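Local coordinates for protein alkaline phosphatase (Antarctic bacterium, PDB 2W5V) that probably hydrolyses phosphate monoesters as an alkaline phosphatase, using bound zinc and magnesium ions and a serine that becomes phosphorylated, at residues T89-T97 and Y358-K366. The protein carries 1 engineered substitution. Numbering follows the deposited sequence.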
loop_
_atom_site.group_PDB
_atom_site.type_symbol
_atom_site.label_atom_id
_atom_site.label_comp_id
_atom_site.label_asym_id
_atom_site.label_seq_id
_atom_site.Cartn_x
_atom_site.Cartn_y
_atom_site.Cartn_z
ATOM N N THR B 89 11.267 8.393 15.551
ATOM C CA THR B 89 11.353 8.038 16.971
ATOM C C THR B 89 10.399 6.859 17.277
ATOM O O THR B 89 10.681 6.029 18.147
ATOM C CB THR B 89 11.058 9.256 17.889
ATOM O OG1 THR B 89 12.061 10.267 17.686
ATOM C CG2 THR B 89 11.084 8.840 19.364
ATOM N N ALA B 90 9.285 6.773 16.552
ATOM C CA ALA B 90 8.402 5.614 16.691
ATOM C C ALA B 90 9.187 4.331 16.409
ATOM O O ALA B 90 9.094 3.360 17.161
ATOM C CB ALA B 90 7.207 5.724 15.754
ATOM N N PHE B 91 9.964 4.342 15.325
ATOM C CA PHE B 91 10.784 3.191 14.930
ATOM C C PHE B 91 11.955 2.955 15.886
ATOM O O PHE B 91 12.254 1.820 16.261
ATOM C CB PHE B 91 11.380 3.383 13.535
ATOM C CG PHE B 91 10.368 3.575 12.435
ATOM C CD1 PHE B 91 9.074 3.088 12.543
ATOM C CD2 PHE B 91 10.742 4.213 11.259
ATOM C CE1 PHE B 91 8.159 3.257 11.500
ATOM C CE2 PHE B 91 9.837 4.382 10.219
ATOM C CZ PHE B 91 8.545 3.902 10.338
ATOM N N SER B 92 12.642 4.027 16.258
ATOM C CA SER B 92 13.877 3.871 17.020
ATOM C C SER B 92 13.644 3.592 18.500
ATOM O O SER B 92 14.471 2.938 19.132
ATOM C CB SER B 92 14.772 5.102 16.870
ATOM O OG SER B 92 14.195 6.217 17.527
ATOM N N CYS B 93 12.537 4.096 19.050
ATOM C CA CYS B 93 12.290 4.025 20.492
ATOM C C CYS B 93 11.007 3.295 20.884
ATOM O O CYS B 93 10.845 2.902 22.036
ATOM C CB CYS B 93 12.295 5.424 21.111
ATOM S SG CYS B 93 13.894 6.262 20.942
ATOM N N GLY B 94 10.096 3.123 19.931
ATOM C CA GLY B 94 8.905 2.328 20.178
ATOM C C GLY B 94 7.759 3.038 20.880
ATOM O O GLY B 94 6.874 2.390 21.446
ATOM N N ILE B 95 7.764 4.368 20.842
ATOM C CA ILE B 95 6.681 5.151 21.425
ATOM C C ILE B 95 6.111 6.144 20.417
ATOM O O ILE B 95 6.823 6.605 19.527
ATOM C CB ILE B 95 7.171 5.954 22.633
ATOM C CG1 ILE B 95 8.321 6.870 22.206
ATOM C CG2 ILE B 95 7.598 5.015 23.753
ATOM C CD1 ILE B 95 8.481 8.056 23.079
ATOM N N LYS B 96 4.826 6.459 20.564
ATOM C CA LYS B 96 4.233 7.596 19.875
ATOM C C LYS B 96 4.669 8.852 20.621
ATOM O O LYS B 96 4.590 8.912 21.849
ATOM C CB LYS B 96 2.708 7.513 19.916
ATOM C CG LYS B 96 2.108 6.333 19.168
ATOM C CD LYS B 96 2.015 6.618 17.671
ATOM C CE LYS B 96 1.029 5.676 16.990
ATOM N NZ LYS B 96 1.129 5.769 15.489
ATOM N N THR B 97 5.113 9.859 19.884
ATOM C CA THR B 97 5.563 11.101 20.501
ATOM C C THR B 97 5.159 12.283 19.627
ATOM O O THR B 97 4.546 12.084 18.572
ATOM C CB THR B 97 7.085 11.070 20.777
ATOM O OG1 THR B 97 7.459 12.222 21.546
ATOM C CG2 THR B 97 7.892 11.023 19.476
ATOM N N TYR B 358 -0.519 -2.369 11.711
ATOM C CA TYR B 358 -0.184 -1.982 13.086
ATOM C C TYR B 358 0.315 -0.541 13.172
ATOM O O TYR B 358 0.520 0.135 12.149
ATOM C CB TYR B 358 0.839 -2.959 13.689
ATOM C CG TYR B 358 1.981 -3.312 12.751
ATOM C CD1 TYR B 358 3.175 -2.597 12.773
ATOM C CD2 TYR B 358 1.859 -4.355 11.834
ATOM C CE1 TYR B 358 4.223 -2.907 11.905
ATOM C CE2 TYR B 358 2.903 -4.675 10.960
ATOM C CZ TYR B 358 4.084 -3.950 11.005
ATOM O OH TYR B 358 5.125 -4.254 10.144
ATOM N N GLU B 359 0.505 -0.060 14.398
ATOM C CA GLU B 359 1.001 1.299 14.589
ATOM C C GLU B 359 2.486 1.341 14.255
ATOM O O GLU B 359 3.200 0.367 14.492
ATOM C CB GLU B 359 0.763 1.764 16.027
ATOM C CG GLU B 359 -0.713 1.808 16.414
ATOM C CD GLU B 359 -1.466 2.970 15.778
ATOM O OE1 GLU B 359 -0.829 3.814 15.109
ATOM O OE2 GLU B 359 -2.701 3.043 15.958
ATOM N N ASN B 360 2.943 2.460 13.687
ATOM C CA ASN B 360 4.368 2.632 13.384
ATOM C C ASN B 360 5.317 2.285 14.534
ATOM O O ASN B 360 6.386 1.714 14.301
ATOM C CB ASN B 360 4.689 4.031 12.814
ATOM C CG ASN B 360 4.367 5.173 13.778
ATOM O OD1 ASN B 360 3.797 4.978 14.853
ATOM N ND2 ASN B 360 4.733 6.386 13.378
ATOM N N ASN B 361 4.945 2.606 15.770
ATOM C CA ASN B 361 5.887 2.355 16.864
ATOM C C ASN B 361 6.093 0.874 17.147
ATOM O O ASN B 361 7.046 0.499 17.825
ATOM C CB ASN B 361 5.529 3.113 18.143
ATOM C CG ASN B 361 4.192 2.705 18.715
ATOM O OD1 ASN B 361 3.156 2.883 18.082
ATOM N ND2 ASN B 361 4.204 2.176 19.939
ATOM N N GLU B 362 5.214 0.026 16.619
ATOM C CA GLU B 362 5.367 -1.417 16.825
ATOM C C GLU B 362 6.545 -1.987 16.044
ATOM O O GLU B 362 6.996 -3.095 16.320
ATOM C CB GLU B 362 4.077 -2.177 16.488
ATOM C CG GLU B 362 2.911 -1.838 17.407
ATOM C CD GLU B 362 3.147 -2.266 18.848
ATOM O OE1 GLU B 362 4.021 -3.124 19.082
ATOM O OE2 GLU B 362 2.452 -1.744 19.747
ATOM N N ILE B 363 7.034 -1.246 15.055
ATOM C CA ILE B 363 8.247 -1.657 14.349
ATOM C C ILE B 363 9.354 -1.925 15.368
ATOM O O ILE B 363 10.060 -2.934 15.278
ATOM C CB ILE B 363 8.744 -0.584 13.366
ATOM C CG1 ILE B 363 7.853 -0.531 12.112
ATOM C CG2 ILE B 363 10.200 -0.843 12.983
ATOM C CD1 ILE B 363 7.969 -1.748 11.205
ATOM N N PHE B 364 9.489 -1.023 16.340
ATOM C CA PHE B 364 10.505 -1.157 17.394
ATOM C C PHE B 364 10.288 -2.437 18.186
ATOM O O PHE B 364 11.214 -3.219 18.389
ATOM C CB PHE B 364 10.456 0.047 18.344
ATOM C CG PHE B 364 11.264 -0.130 19.614
ATOM C CD1 PHE B 364 12.554 0.375 19.707
ATOM C CD2 PHE B 364 10.725 -0.787 20.716
ATOM C CE1 PHE B 364 13.301 0.229 20.872
ATOM C CE2 PHE B 364 11.470 -0.943 21.890
ATOM C CZ PHE B 364 12.760 -0.432 21.963
ATOM N N HIS B 365 9.056 -2.642 18.635
ATOM C CA HIS B 365 8.752 -3.781 19.488
ATOM C C HIS B 365 8.899 -5.099 18.746
ATOM O O HIS B 365 9.289 -6.108 19.328
ATOM C CB HIS B 365 7.372 -3.605 20.109
ATOM C CG HIS B 365 7.297 -2.414 21.015
ATOM N ND1 HIS B 365 7.865 -2.404 22.273
ATOM C CD2 HIS B 365 6.771 -1.179 20.832
ATOM C CE1 HIS B 365 7.671 -1.223 22.831
ATOM N NE2 HIS B 365 7.011 -0.459 21.976
ATOM N N LYS B 366 8.611 -5.076 17.449
ATOM C CA LYS B 366 8.782 -6.259 16.622
ATOM C C LYS B 366 10.257 -6.595 16.391
ATOM O O LYS B 366 10.624 -7.764 16.393
ATOM C CB LYS B 366 8.036 -6.100 15.289
ATOM C CG LYS B 366 6.507 -6.046 15.458
ATOM C CD LYS B 366 5.828 -5.765 14.113
ATOM C CE LYS B 366 4.306 -5.850 14.233
ATOM N NZ LYS B 366 3.856 -7.254 14.466
#
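Phe364 lays its ring against the backbone that leaves helix 86-93. A chi1 of 168° swings the Phe364 ring away from its own backbone N and over the end of the other helix, where the carbonyl oxygen of Cys93 stands over one face while Ser92 O meets the ring edge at CD1, 3.3 Å away. The segments 89-93 and 362-366 run nearly parallel (20°), their axes 6.7 Å apart at closest, an approach to which the small Ala90 and Gly94 probably contribute. Ala90 offers only a methyl, which rests against the amide of Asn360, and Gly94, with positive phi and no side chain, lets Phe364 CB come within 3.3 Å of its CA and His365 close in beside it.

The carbonyl of Gly94 is gripped twice. His365 NE2 donates at 2.9 Å in the carbonyl plane, on a lone pair, whereas Asn361 ND2 approaches from above that plane at 3.1 Å along a fairly straight N-H (163°). Two different approaches thus fix the turn after the helix.

Beyond the turn, the bent chain of Lys96 carries NZ to Glu359 OE1 (2.8 Å), a salt bridge in which NZ meets OE1 from above the carboxylate plane, and to Asn360 OD1 (2.9 Å). Ser75 O is a third acceptor, so the ammonium suits a place ringed by oxygens. Toward strand 68-73, the Phe91 ring crosses the Asn360 amide almost perpendicularly, takes Asn360 O at its edge, and packs CD1 on Ile363 CB, apolar groups suited to this buried place; Ile72 also touches it.

The contact joins helix 86-93, which follows the phosphoserine Ser84, to the turn and start of helix 362-371, beside the mixed sheet of the alkaline phosphatase α/β fold, with Phe91 near zinc ligand Asp301.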